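Local coordinates for MHC class I-like protein MILL2 (Mus musculus, PDB 6A97) that binds to heparan sulfate proteoglycans on the fibroblast surface, as a GPI-anchored member of the MHC class I family, at residues Arg94-Glu99 / Gly129-Gly134; Ile101-Gln106 / Lys161-Thr166; Gly118-Leu121 / Thr127-Phe130; Asn139-Asp144 / Leu148-Asp153. All blocks are in the same frame, centred on the assembly; numbering follows the deposited sequence.

Contact 1 of 4, residues Arg94-Glu99 / Gly129-Gly134; sequences RGMMAE and GFWHLG
Met96 SD lies at the rim of the Trp131 indole, 3.7 Å from Trp131 CH2, in a Met-aromatic contact. Measured to the centroid of the six-membered ring, it stands 76° off the normal, so the thioether meets the edge and not the pi cloud. Its methyl follows the same rim, with Met96 CE in the ring plane and 3.8 Å from Trp131 CH2. Met97 approaches the adjoining corner, its CG 4.0 Å from Trp131 CZ2. Both methionines run extended through chi2, which carries their sulfurs to the floor; the bend at chi3 (-81° and -73°) then turns the methyls. This is the MHC class I platform in miniature: the alpha-1 helical region, where Met97 leaves helical geometry after helix 75-96 and takes the N-cap position of helix 98-104, rests on strand 127-135 of the sheet. Further along that strand Met97 SD packs 3.7 Å from Leu133 CD2, the two side chains sliding past one another in opposite directions. Around the contact, Leu173 of helix 171-193 touches Met96, Val174 touches Trp131, and Pro169 packs against both methionines.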
loop_
_atom_site.group_PDB
_atom_site.type_symbol
_atom_site.label_atom_id
_atom_site.label_comp_id
_atom_site.label_asym_id
_atom_site.label_seq_id
_atom_site.Cartn_x
_atom_site.Cartn_y
_atom_site.Cartn_z
ATOM N N ARG A 94 7.659 -27.258 26.905
ATOM C CA ARG A 94 6.932 -27.651 28.107
ATOM C C ARG A 94 7.829 -27.614 29.339
ATOM O O ARG A 94 7.449 -27.070 30.377
ATOM C CB ARG A 94 6.339 -29.050 27.951
ATOM C CG ARG A 94 5.770 -29.623 29.241
ATOM C CD ARG A 94 5.300 -31.061 29.040
ATOM N NE ARG A 94 4.368 -31.164 27.919
ATOM C CZ ARG A 94 3.080 -30.846 27.994
ATOM N NH1 ARG A 94 2.573 -30.407 29.142
ATOM N NH2 ARG A 94 2.299 -30.960 26.926
ATOM N N GLY A 95 9.021 -28.190 29.215
ATOM C CA GLY A 95 9.960 -28.232 30.322
ATOM C C GLY A 95 10.353 -26.843 30.799
ATOM O O GLY A 95 10.306 -26.546 31.994
ATOM N N MET A 96 10.726 -25.982 29.860
ATOM C CA MET A 96 11.151 -24.631 30.201
ATOM C C MET A 96 10.041 -23.817 30.859
ATOM O O MET A 96 10.300 -23.002 31.746
ATOM C CB MET A 96 11.660 -23.905 28.956
ATOM C CG MET A 96 13.101 -24.234 28.624
ATOM S SD MET A 96 13.738 -23.266 27.249
ATOM C CE MET A 96 13.086 -24.183 25.855
ATOM N N MET A 97 8.803 -24.052 30.433
ATOM C CA MET A 97 7.670 -23.261 30.905
ATOM C C MET A 97 6.870 -23.968 31.990
ATOM O O MET A 97 5.784 -23.517 32.361
ATOM C CB MET A 97 6.757 -22.903 29.729
ATOM C CG MET A 97 7.293 -21.748 28.887
ATOM S SD MET A 97 6.166 -21.195 27.596
ATOM C CE MET A 97 6.309 -22.544 26.430
ATOM N N ALA A 98 7.420 -25.064 32.502
ATOM C CA ALA A 98 6.726 -25.910 33.470
ATOM C C ALA A 98 6.326 -25.154 34.736
ATOM O O ALA A 98 5.214 -25.319 35.239
ATOM C CB ALA A 98 7.598 -27.117 33.834
ATOM N N GLU A 99 7.229 -24.330 35.256
ATOM C CA GLU A 99 6.963 -23.653 36.519
ATOM C C GLU A 99 5.937 -22.537 36.347
ATOM O O GLU A 99 5.086 -22.338 37.211
ATOM C CB GLU A 99 8.259 -23.111 37.124
ATOM C CG GLU A 99 8.369 -23.344 38.628
ATOM C CD GLU A 99 8.705 -24.789 38.986
ATOM O OE1 GLU A 99 8.769 -25.646 38.076
ATOM O OE2 GLU A 99 8.895 -25.072 40.187
ATOM N N GLY A 129 17.034 -13.171 18.659
ATOM C CA GLY A 129 16.030 -14.013 19.288
ATOM C C GLY A 129 15.010 -13.225 20.095
ATOM O O GLY A 129 15.254 -12.079 20.471
ATOM N N PHE A 130 13.859 -13.840 20.353
ATOM C CA PHE A 130 12.821 -13.208 21.162
ATOM C C PHE A 130 11.972 -14.256 21.873
ATOM O O PHE A 130 11.856 -15.392 21.408
ATOM C CB PHE A 130 11.932 -12.299 20.299
ATOM C CG PHE A 130 11.178 -13.024 19.212
ATOM C CD1 PHE A 130 11.752 -13.231 17.965
ATOM C CD2 PHE A 130 9.888 -13.486 19.434
ATOM C CE1 PHE A 130 11.061 -13.899 16.967
ATOM C CE2 PHE A 130 9.189 -14.147 18.437
ATOM C CZ PHE A 130 9.778 -14.358 17.204
ATOM N N TRP A 131 11.381 -13.871 23.001
ATOM C CA TRP A 131 10.480 -14.755 23.734
ATOM C C TRP A 131 9.547 -13.937 24.622
ATOM O O TRP A 131 9.988 -13.282 25.571
ATOM C CB TRP A 131 11.276 -15.761 24.565
ATOM C CG TRP A 131 10.469 -16.898 25.123
ATOM C CD1 TRP A 131 9.153 -16.876 25.486
ATOM C CD2 TRP A 131 10.927 -18.236 25.362
ATOM N NE1 TRP A 131 8.767 -18.114 25.945
ATOM C CE2 TRP A 131 9.838 -18.966 25.879
ATOM C CE3 TRP A 131 12.156 -18.885 25.192
ATOM C CZ2 TRP A 131 9.939 -20.314 26.231
ATOM C CZ3 TRP A 131 12.254 -20.225 25.542
ATOM C CH2 TRP A 131 11.154 -20.922 26.058
ATOM N N HIS A 132 8.256 -13.977 24.302
ATOM C CA HIS A 132 7.244 -13.266 25.078
ATOM C C HIS A 132 6.180 -14.222 25.599
ATOM O O HIS A 132 5.823 -15.187 24.927
ATOM C CB HIS A 132 6.572 -12.179 24.235
ATOM C CG HIS A 132 7.532 -11.285 23.512
ATOM N ND1 HIS A 132 8.094 -10.167 24.093
ATOM C CD2 HIS A 132 8.022 -11.341 22.252
ATOM C CE1 HIS A 132 8.892 -9.577 23.222
ATOM N NE2 HIS A 132 8.869 -10.270 22.097
ATOM N N LEU A 133 5.680 -13.955 26.801
ATOM C CA LEU A 133 4.532 -14.683 27.324
ATOM C C LEU A 133 3.344 -13.741 27.446
ATOM O O LEU A 133 3.505 -12.548 27.720
ATOM C CB LEU A 133 4.842 -15.312 28.685
ATOM C CG LEU A 133 6.014 -16.287 28.780
ATOM C CD1 LEU A 133 6.224 -16.708 30.221
ATOM C CD2 LEU A 133 5.750 -17.496 27.913
ATOM N N GLY A 134 2.151 -14.283 27.244
ATOM C CA GLY A 134 0.930 -13.515 27.375
ATOM C C GLY A 134 -0.027 -14.242 28.291
ATOM O O GLY A 134 -0.120 -15.471 28.262
#

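Contact 2 of 4, residues Ile101-Gln106 / Lys161-Thr166; sequences INQKSQ and KMFWKT
Helices 98-104 and 158-167 face each other with their backbones well separated, the nearest pair of CA atoms being those of Gln103 and Trp164, 9.7 Å apart. Aromatic side chains span the interval, joining alpha-1 to alpha-2 at the surface of one end of the MHC class I platform. Phe163 has CG anti to its main-chain N (chi1 -176°), which sends the ring across until its CZ stands 3.5 Å from Gln103 OE1. The oxygen lies in the ring plane, at the edge, while the amide itself is turned 72° from the ring. Trp164 comes in beside it: its CH2 is 4.0 Å from Gln103 CB, and its CZ2 is 3.6 Å from Lys104 NZ. Lys104 bends at chi2 and then straightens, crossing the indole at about a right angle and laying CD, CE and NZ along its outer corner. The ammonium approaches that ring obliquely; its cation-pi partner is Tyr135. Phe163 CD1 sits over the centre of the indole face, and Phe140 packs edge-to-face with Trp164. The polar ends of Gln103 and Lys104 thus come closest to the rings, and the amide oxygen at the ring edge probably gains a little from the partial positive charge of the aromatic hydrogens.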
loop_
_atom_site.group_PDB
_atom_site.type_symbol
_atom_site.label_atom_id
_atom_site.label_comp_id
_atom_site.label_asym_id
_atom_site.label_seq_id
_atom_site.Cartn_x
_atom_site.Cartn_y
_atom_site.Cartn_z
ATOM N N ILE A 101 3.574 -22.608 34.096
ATOM C CA ILE A 101 2.338 -23.367 33.942
ATOM C C ILE A 101 1.788 -23.846 35.290
ATOM O O ILE A 101 0.589 -23.731 35.554
ATOM C CB ILE A 101 2.542 -24.581 33.010
ATOM C CG1 ILE A 101 2.712 -24.114 31.561
ATOM C CG2 ILE A 101 1.373 -25.543 33.119
ATOM C CD1 ILE A 101 3.043 -25.225 30.589
ATOM N N ASN A 102 2.660 -24.382 36.139
ATOM C CA ASN A 102 2.241 -24.847 37.461
ATOM C C ASN A 102 1.637 -23.727 38.311
ATOM O O ASN A 102 0.606 -23.909 38.953
ATOM C CB ASN A 102 3.416 -25.483 38.198
ATOM C CG ASN A 102 3.715 -26.888 37.707
ATOM O OD1 ASN A 102 2.803 -27.642 37.369
ATOM N ND2 ASN A 102 4.994 -27.245 37.659
ATOM N N GLN A 103 2.274 -22.559 38.295
ATOM C CA GLN A 103 1.829 -21.430 39.110
ATOM C C GLN A 103 0.521 -20.839 38.600
ATOM O O GLN A 103 -0.346 -20.492 39.394
ATOM C CB GLN A 103 2.911 -20.342 39.166
ATOM C CG GLN A 103 4.203 -20.773 39.852
ATOM C CD GLN A 103 3.987 -21.227 41.297
ATOM O OE1 GLN A 103 3.234 -20.607 42.057
ATOM N NE2 GLN A 103 4.643 -22.325 41.674
ATOM N N LYS A 104 0.373 -20.743 37.281
ATOM C CA LYS A 104 -0.863 -20.227 36.699
ATOM C C LYS A 104 -2.006 -21.233 36.808
ATOM O O LYS A 104 -3.180 -20.856 36.836
ATOM C CB LYS A 104 -0.653 -19.834 35.234
ATOM C CG LYS A 104 0.128 -18.537 35.050
ATOM C CD LYS A 104 -0.511 -17.393 35.836
ATOM C CE LYS A 104 0.114 -16.051 35.474
ATOM N NZ LYS A 104 -0.326 -14.959 36.391
ATOM N N SER A 105 -1.663 -22.515 36.875
ATOM C CA SER A 105 -2.675 -23.559 37.003
ATOM C C SER A 105 -3.398 -23.489 38.344
ATOM O O SER A 105 -4.458 -24.086 38.517
ATOM C CB SER A 105 -2.045 -24.939 36.826
ATOM O OG SER A 105 -1.590 -25.117 35.497
ATOM N N GLN A 106 -2.821 -22.755 39.290
ATOM C CA GLN A 106 -3.416 -22.613 40.614
ATOM C C GLN A 106 -4.539 -21.580 40.626
ATOM O O GLN A 106 -5.365 -21.566 41.540
ATOM C CB GLN A 106 -2.350 -22.226 41.639
ATOM C CG GLN A 106 -1.280 -23.284 41.848
ATOM C CD GLN A 106 -0.462 -23.043 43.103
ATOM O OE1 GLN A 106 -0.938 -22.428 44.059
ATOM N NE2 GLN A 106 0.776 -23.524 43.107
ATOM N N LYS A 161 7.426 -9.139 40.663
ATOM C CA LYS A 161 8.509 -9.106 39.684
ATOM C C LYS A 161 9.577 -10.138 40.024
ATOM O O LYS A 161 9.969 -10.938 39.172
ATOM C CB LYS A 161 9.146 -7.719 39.604
ATOM C CG LYS A 161 8.389 -6.707 38.750
ATOM C CD LYS A 161 9.099 -5.353 38.756
ATOM C CE LYS A 161 8.290 -4.282 38.034
ATOM N NZ LYS A 161 8.248 -4.493 36.557
ATOM N N MET A 162 10.043 -10.109 41.270
ATOM C CA MET A 162 11.043 -11.061 41.746
ATOM C C MET A 162 10.531 -12.493 41.633
ATOM O O MET A 162 11.254 -13.380 41.192
ATOM C CB MET A 162 11.436 -10.751 43.194
ATOM C CG MET A 162 12.213 -9.443 43.355
ATOM S SD MET A 162 12.543 -9.014 45.081
ATOM C CE MET A 162 12.773 -10.635 45.810
ATOM N N PHE A 163 9.280 -12.700 42.030
ATOM C CA PHE A 163 8.630 -13.999 41.920
ATOM C C PHE A 163 8.721 -14.573 40.505
ATOM O O PHE A 163 9.132 -15.721 40.325
ATOM C CB PHE A 163 7.163 -13.895 42.345
ATOM C CG PHE A 163 6.429 -15.212 42.345
ATOM C CD1 PHE A 163 5.805 -15.682 41.197
ATOM C CD2 PHE A 163 6.353 -15.975 43.500
ATOM C CE1 PHE A 163 5.129 -16.891 41.198
ATOM C CE2 PHE A 163 5.679 -17.184 43.510
ATOM C CZ PHE A 163 5.065 -17.642 42.360
ATOM N N TRP A 164 8.338 -13.780 39.507
ATOM C CA TRP A 164 8.304 -14.267 38.130
ATOM C C TRP A 164 9.697 -14.322 37.515
ATOM O O TRP A 164 9.947 -15.118 36.614
ATOM C CB TRP A 164 7.372 -13.403 37.260
ATOM C CG TRP A 164 5.924 -13.582 37.612
ATOM C CD1 TRP A 164 5.081 -12.636 38.114
ATOM C CD2 TRP A 164 5.159 -14.794 37.521
ATOM N NE1 TRP A 164 3.837 -13.177 38.334
ATOM C CE2 TRP A 164 3.859 -14.501 37.983
ATOM C CE3 TRP A 164 5.446 -16.094 37.093
ATOM C CZ2 TRP A 164 2.847 -15.456 38.020
ATOM C CZ3 TRP A 164 4.442 -17.043 37.137
ATOM C CH2 TRP A 164 3.156 -16.719 37.594
ATOM N N LYS A 165 10.608 -13.483 37.998
ATOM C CA LYS A 165 11.985 -13.527 37.515
ATOM C C LYS A 165 12.661 -14.859 37.863
ATOM O O LYS A 165 13.619 -15.263 37.206
ATOM C CB LYS A 165 12.802 -12.363 38.085
ATOM C CG LYS A 165 12.603 -11.036 37.363
ATOM C CD LYS A 165 13.511 -9.962 37.945
ATOM C CE LYS A 165 13.241 -8.590 37.335
ATOM N NZ LYS A 165 13.702 -8.468 35.922
ATOM N N THR A 166 12.157 -15.540 38.890
ATOM C CA THR A 166 12.756 -16.798 39.333
ATOM C C THR A 166 12.003 -18.035 38.841
ATOM O O THR A 166 12.576 -19.120 38.765
ATOM C CB THR A 166 12.845 -16.876 40.874
ATOM O OG1 THR A 166 11.542 -17.095 41.428
ATOM C CG2 THR A 166 13.443 -15.601 41.448
#

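Contact 3 of 4, residues Gly118-Leu121 / Thr127-Phe130; sequences GCEL and TRGF
Gly118 and Phe130 pack tightly at one end of an antiparallel beta hairpin, formed by strands 113-121 and 127-135 in the sheet of the MHC class I platform. Phe130 CG sits between its own N and carbonyl carbon (chi1 62°), a position that folds the ring back over the partner strand. Gly118 offers only backbone to it: its N lies over the centre of the ring face, and its CA is 4.1 Å from the centroid, a CH-pi contact. Gly118 N bonds to Phe130 O, and Phe130 N returns the bond to Gly118 O at 2.9 Å. The neighbouring non-hydrogen-bonded pair, Cys119 with Gly129, comes closer still, the CA atoms 4.1 Å apart against 5.5 Å for Gly118 and Phe130. Cys119 points to the opposite side of the sheet from Phe130, where its bond to Cys182 fastens the strand to helix 171-193, the disulfide characteristic of the alpha-2 domain of class I molecules.

Toward the turn the packing gives way to charge. Glu120 and Arg128, on the same face as Phe130, form a hydrogen-bonded pair, with Glu120 N 2.7 Å from Arg128 O. Above this backbone they add a salt bridge at the more exposed end of the contact. Glu120 is extended, whereas Arg128 bends at chi3 to bring its guanidinium back. The carboxylate and guanidinium planes stand 70° apart, so this is not a flat two-oxygen pairing: one oxygen, Glu120 OE2, accepts from Arg128 NE at 2.7 Å, nearly along its C-O axis, and only weakly from Arg128 NH2 at 3.1 Å.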
loop_
_atom_site.group_PDB
_atom_site.type_symbol
_atom_site.label_atom_id
_atom_site.label_comp_id
_atom_site.label_asym_id
_atom_site.label_seq_id
_atom_site.Cartn_x
_atom_site.Cartn_y
_atom_site.Cartn_z
ATOM N N GLY A 118 11.073 -17.153 19.094
ATOM C CA GLY A 118 11.775 -17.552 17.892
ATOM C C GLY A 118 13.004 -16.719 17.617
ATOM O O GLY A 118 13.575 -16.118 18.523
ATOM N N CYS A 119 13.413 -16.685 16.356
ATOM C CA CYS A 119 14.641 -16.005 15.985
ATOM C C CYS A 119 14.517 -15.413 14.597
ATOM O O CYS A 119 13.701 -15.855 13.785
ATOM C CB CYS A 119 15.830 -16.963 16.043
ATOM S SG CYS A 119 15.708 -18.346 14.869
ATOM N N GLU A 120 15.341 -14.408 14.334
ATOM C CA GLU A 120 15.311 -13.694 13.072
ATOM C C GLU A 120 16.703 -13.673 12.454
ATOM O O GLU A 120 17.656 -13.195 13.067
ATOM C CB GLU A 120 14.786 -12.273 13.286
ATOM C CG GLU A 120 14.600 -11.460 12.021
ATOM C CD GLU A 120 13.905 -10.138 12.292
ATOM O OE1 GLU A 120 13.195 -9.639 11.394
ATOM O OE2 GLU A 120 14.064 -9.601 13.411
ATOM N N LEU A 121 16.818 -14.215 11.249
ATOM C CA LEU A 121 18.080 -14.198 10.525
ATOM C C LEU A 121 18.243 -12.864 9.806
ATOM O O LEU A 121 17.432 -12.509 8.953
ATOM C CB LEU A 121 18.146 -15.356 9.530
ATOM C CG LEU A 121 19.401 -15.466 8.666
ATOM C CD1 LEU A 121 20.616 -15.834 9.511
ATOM C CD2 LEU A 121 19.189 -16.477 7.550
ATOM N N THR A 127 21.938 -13.277 14.259
ATOM C CA THR A 127 20.645 -13.778 14.723
ATOM C C THR A 127 20.065 -12.976 15.888
ATOM O O THR A 127 20.750 -12.716 16.876
ATOM C CB THR A 127 20.757 -15.267 15.145
ATOM O OG1 THR A 127 20.626 -16.101 13.988
ATOM C CG2 THR A 127 19.679 -15.645 16.159
ATOM N N ARG A 128 18.799 -12.587 15.756
ATOM C CA ARG A 128 18.065 -11.926 16.834
ATOM C C ARG A 128 16.952 -12.823 17.379
ATOM O O ARG A 128 16.026 -13.181 16.653
ATOM C CB ARG A 128 17.460 -10.605 16.350
ATOM C CG ARG A 128 16.561 -9.940 17.384
ATOM C CD ARG A 128 15.622 -8.917 16.759
ATOM N NE ARG A 128 14.500 -9.537 16.055
ATOM C CZ ARG A 128 13.288 -9.714 16.577
ATOM N NH1 ARG A 128 13.025 -9.318 17.817
ATOM N NH2 ARG A 128 12.332 -10.286 15.857
ATOM N N GLY A 129 17.034 -13.171 18.659
ATOM C CA GLY A 129 16.030 -14.013 19.288
ATOM C C GLY A 129 15.010 -13.225 20.095
ATOM O O GLY A 129 15.254 -12.079 20.471
ATOM N N PHE A 130 13.859 -13.840 20.353
ATOM C CA PHE A 130 12.821 -13.208 21.162
ATOM C C PHE A 130 11.972 -14.256 21.873
ATOM O O PHE A 130 11.856 -15.392 21.408
ATOM C CB PHE A 130 11.932 -12.299 20.299
ATOM C CG PHE A 130 11.178 -13.024 19.212
ATOM C CD1 PHE A 130 11.752 -13.231 17.965
ATOM C CD2 PHE A 130 9.888 -13.486 19.434
ATOM C CE1 PHE A 130 11.061 -13.899 16.967
ATOM C CE2 PHE A 130 9.189 -14.147 18.437
ATOM C CZ PHE A 130 9.778 -14.358 17.204
#

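Contact 4 of 4, residues Asn139-Asp144 / Leu148-Asp153; sequences NFLTFD and LTWTVD
With CG of Phe143 anti to the backbone N (chi1 -173°) and CG of Trp150 anti to its carbonyl carbon (chi1 -72°), the two rings of this cross-strand pair are brought together on one face of the sheet. Phe143 turns its edge toward the indole face, the planes 66° apart; its CD1 is 3.7 Å from Trp150 CE2, and its CB rests over the six-membered ring in a CH-pi contact. Trp150 is held in turn by a hydrogen bond from NE1 to Pro169 O. On the same face Leu141 CB packs 3.7 Å from Trp150 CE3, and Leu141 CD2 meets Val152 CG2.

The other face is polar. Thr142 OG1 donates to the syn lone pair of Asp153 OD2 over a short 2.5 Å, and the hydroxyl also bonds to His132 ND1, so it joins Asp153, just past strand 149-152, to His132 of strand 127-135. Below it the backbones of Thr142 and Thr151 exchange two bonds, Thr151 N reaching Thr142 O at 2.7 Å. Beyond them Asp153 N points almost straight at Phe140 O, 2.9 Å away. At the turn Leu148 N reaches Asp144 O at 2.6 Å. Phe140 and Leu141 together face Leu133, a classic beta bulge against strand 127-135; the hairpin itself, with 149-152 outermost, forms the alpha-2 edge of the MHC class I platform sheet.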
loop_
_atom_site.group_PDB
_atom_site.type_symbol
_atom_site.label_atom_id
_atom_site.label_comp_id
_atom_site.label_asym_id
_atom_site.label_seq_id
_atom_site.Cartn_x
_atom_site.Cartn_y
_atom_site.Cartn_z
ATOM N N ASN A 139 0.116 -8.629 27.579
ATOM C CA ASN A 139 1.544 -8.818 27.828
ATOM C C ASN A 139 1.775 -9.282 29.257
ATOM O O ASN A 139 1.115 -8.811 30.181
ATOM C CB ASN A 139 2.330 -7.528 27.571
ATOM C CG ASN A 139 2.308 -7.112 26.119
ATOM O OD1 ASN A 139 1.975 -7.905 25.240
ATOM N ND2 ASN A 139 2.674 -5.866 25.855
ATOM N N PHE A 140 2.706 -10.212 29.427
ATOM C CA PHE A 140 2.948 -10.847 30.720
ATOM C C PHE A 140 4.437 -10.766 31.034
ATOM O O PHE A 140 4.855 -9.999 31.900
ATOM C CB PHE A 140 2.456 -12.303 30.695
ATOM C CG PHE A 140 2.760 -13.091 31.947
ATOM C CD1 PHE A 140 2.906 -12.465 33.176
ATOM C CD2 PHE A 140 2.892 -14.473 31.886
ATOM C CE1 PHE A 140 3.184 -13.198 34.317
ATOM C CE2 PHE A 140 3.166 -15.213 33.028
ATOM C CZ PHE A 140 3.314 -14.573 34.243
ATOM N N LEU A 141 5.235 -11.544 30.312
ATOM C CA LEU A 141 6.684 -11.508 30.475
ATOM C C LEU A 141 7.386 -11.306 29.138
ATOM O O LEU A 141 6.840 -11.620 28.079
ATOM C CB LEU A 141 7.188 -12.794 31.138
ATOM C CG LEU A 141 6.570 -13.191 32.483
ATOM C CD1 LEU A 141 7.171 -14.493 32.984
ATOM C CD2 LEU A 141 6.748 -12.087 33.526
ATOM N N THR A 142 8.602 -10.781 29.193
ATOM C CA THR A 142 9.426 -10.614 28.005
ATOM C C THR A 142 10.874 -10.899 28.364
ATOM O O THR A 142 11.390 -10.358 29.344
ATOM C CB THR A 142 9.312 -9.192 27.418
ATOM O OG1 THR A 142 7.991 -8.988 26.900
ATOM C CG2 THR A 142 10.336 -8.982 26.301
ATOM N N PHE A 143 11.534 -11.748 27.585
ATOM C CA PHE A 143 12.926 -12.065 27.869
ATOM C C PHE A 143 13.845 -10.999 27.282
ATOM O O PHE A 143 13.824 -10.733 26.081
ATOM C CB PHE A 143 13.298 -13.449 27.330
ATOM C CG PHE A 143 14.674 -13.898 27.731
ATOM C CD1 PHE A 143 14.923 -14.339 29.021
ATOM C CD2 PHE A 143 15.721 -13.867 26.824
ATOM C CE1 PHE A 143 16.188 -14.743 29.400
ATOM C CE2 PHE A 143 16.991 -14.275 27.195
ATOM C CZ PHE A 143 17.224 -14.712 28.484
ATOM N N ASP A 144 14.650 -10.385 28.143
ATOM C CA ASP A 144 15.548 -9.317 27.717
ATOM C C ASP A 144 16.845 -9.901 27.166
ATOM O O ASP A 144 17.668 -10.422 27.918
ATOM C CB ASP A 144 15.836 -8.367 28.882
ATOM C CG ASP A 144 16.516 -7.082 28.437
ATOM O OD1 ASP A 144 15.968 -5.995 28.722
ATOM O OD2 ASP A 144 17.594 -7.154 27.806
ATOM N N LEU A 148 19.557 -10.806 29.692
ATOM C CA LEU A 148 19.407 -12.245 29.946
ATOM C C LEU A 148 18.561 -12.506 31.188
ATOM O O LEU A 148 18.829 -13.431 31.954
ATOM C CB LEU A 148 20.767 -12.941 30.083
ATOM C CG LEU A 148 21.708 -12.869 28.880
ATOM C CD1 LEU A 148 22.933 -13.737 29.121
ATOM C CD2 LEU A 148 20.989 -13.288 27.605
ATOM N N THR A 149 17.534 -11.688 31.376
ATOM C CA THR A 149 16.595 -11.867 32.475
ATOM C C THR A 149 15.184 -11.574 31.972
ATOM O O THR A 149 15.005 -10.899 30.957
ATOM C CB THR A 149 16.936 -10.947 33.678
ATOM O OG1 THR A 149 18.354 -10.929 33.886
ATOM C CG2 THR A 149 16.250 -11.424 34.954
ATOM N N TRP A 150 14.185 -12.083 32.678
ATOM C CA TRP A 150 12.797 -11.843 32.316
ATOM C C TRP A 150 12.271 -10.501 32.823
ATOM O O TRP A 150 12.454 -10.132 33.986
ATOM C CB TRP A 150 11.923 -12.977 32.840
ATOM C CG TRP A 150 12.116 -14.248 32.080
ATOM C CD1 TRP A 150 12.960 -15.275 32.397
ATOM C CD2 TRP A 150 11.458 -14.627 30.866
ATOM N NE1 TRP A 150 12.859 -16.275 31.459
ATOM C CE2 TRP A 150 11.947 -15.903 30.507
ATOM C CE3 TRP A 150 10.499 -14.016 30.050
ATOM C CZ2 TRP A 150 11.512 -16.576 29.364
ATOM C CZ3 TRP A 150 10.065 -14.687 28.916
ATOM C CH2 TRP A 150 10.570 -15.956 28.584
ATOM N N THR A 151 11.608 -9.778 31.931
ATOM C CA THR A 151 10.955 -8.528 32.284
ATOM C C THR A 151 9.465 -8.757 32.509
ATOM O O THR A 151 8.801 -9.381 31.681
ATOM C CB THR A 151 11.149 -7.469 31.185
ATOM O OG1 THR A 151 12.548 -7.233 30.990
ATOM C CG2 THR A 151 10.458 -6.158 31.557
ATOM N N VAL A 152 8.939 -8.267 33.628
ATOM C CA VAL A 152 7.491 -8.261 33.828
ATOM C C VAL A 152 6.884 -7.043 33.120
ATOM O O VAL A 152 7.234 -5.903 33.420
ATOM C CB VAL A 152 7.126 -8.243 35.314
ATOM C CG1 VAL A 152 5.626 -8.091 35.488
ATOM C CG2 VAL A 152 7.623 -9.513 35.989
ATOM N N ASP A 153 5.980 -7.291 32.175
ATOM C CA ASP A 153 5.503 -6.239 31.278
ATOM C C ASP A 153 4.381 -5.358 31.834
ATOM O O ASP A 153 4.343 -4.158 31.558
ATOM C CB ASP A 153 5.050 -6.863 29.959
ATOM C CG ASP A 153 6.216 -7.349 29.126
ATOM O OD1 ASP A 153 7.248 -6.644 29.094
ATOM O OD2 ASP A 153 6.106 -8.434 28.514
HETATM O O HOH W 1 4.789 -9.870 26.880
#

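From the N terminus, the chain first meets these contacts at the junction of helices 75-96 and 98-104. Contact 1 opens there and contact 2 directly after it. Strand 113-121 then turns back into strand 127-135, and contact 3 closes that short hairpin loop. Contact 1 closes on the same returning strand, sharing Gly129 and Phe130 with contact 3. Contact 4 closes the next hairpin, 138-144 with 149-152, and helix 158-167 finally closes contact 2. Contacts 3 and 4 therefore nest inside the loop of contact 2, whereas contacts 1 and 2 cross. Contacts 1 and 2 join the alpha-1 helices to the alpha-2 half of the sheet and to helix 158-167; contacts 3 and 4 pair strands of that half.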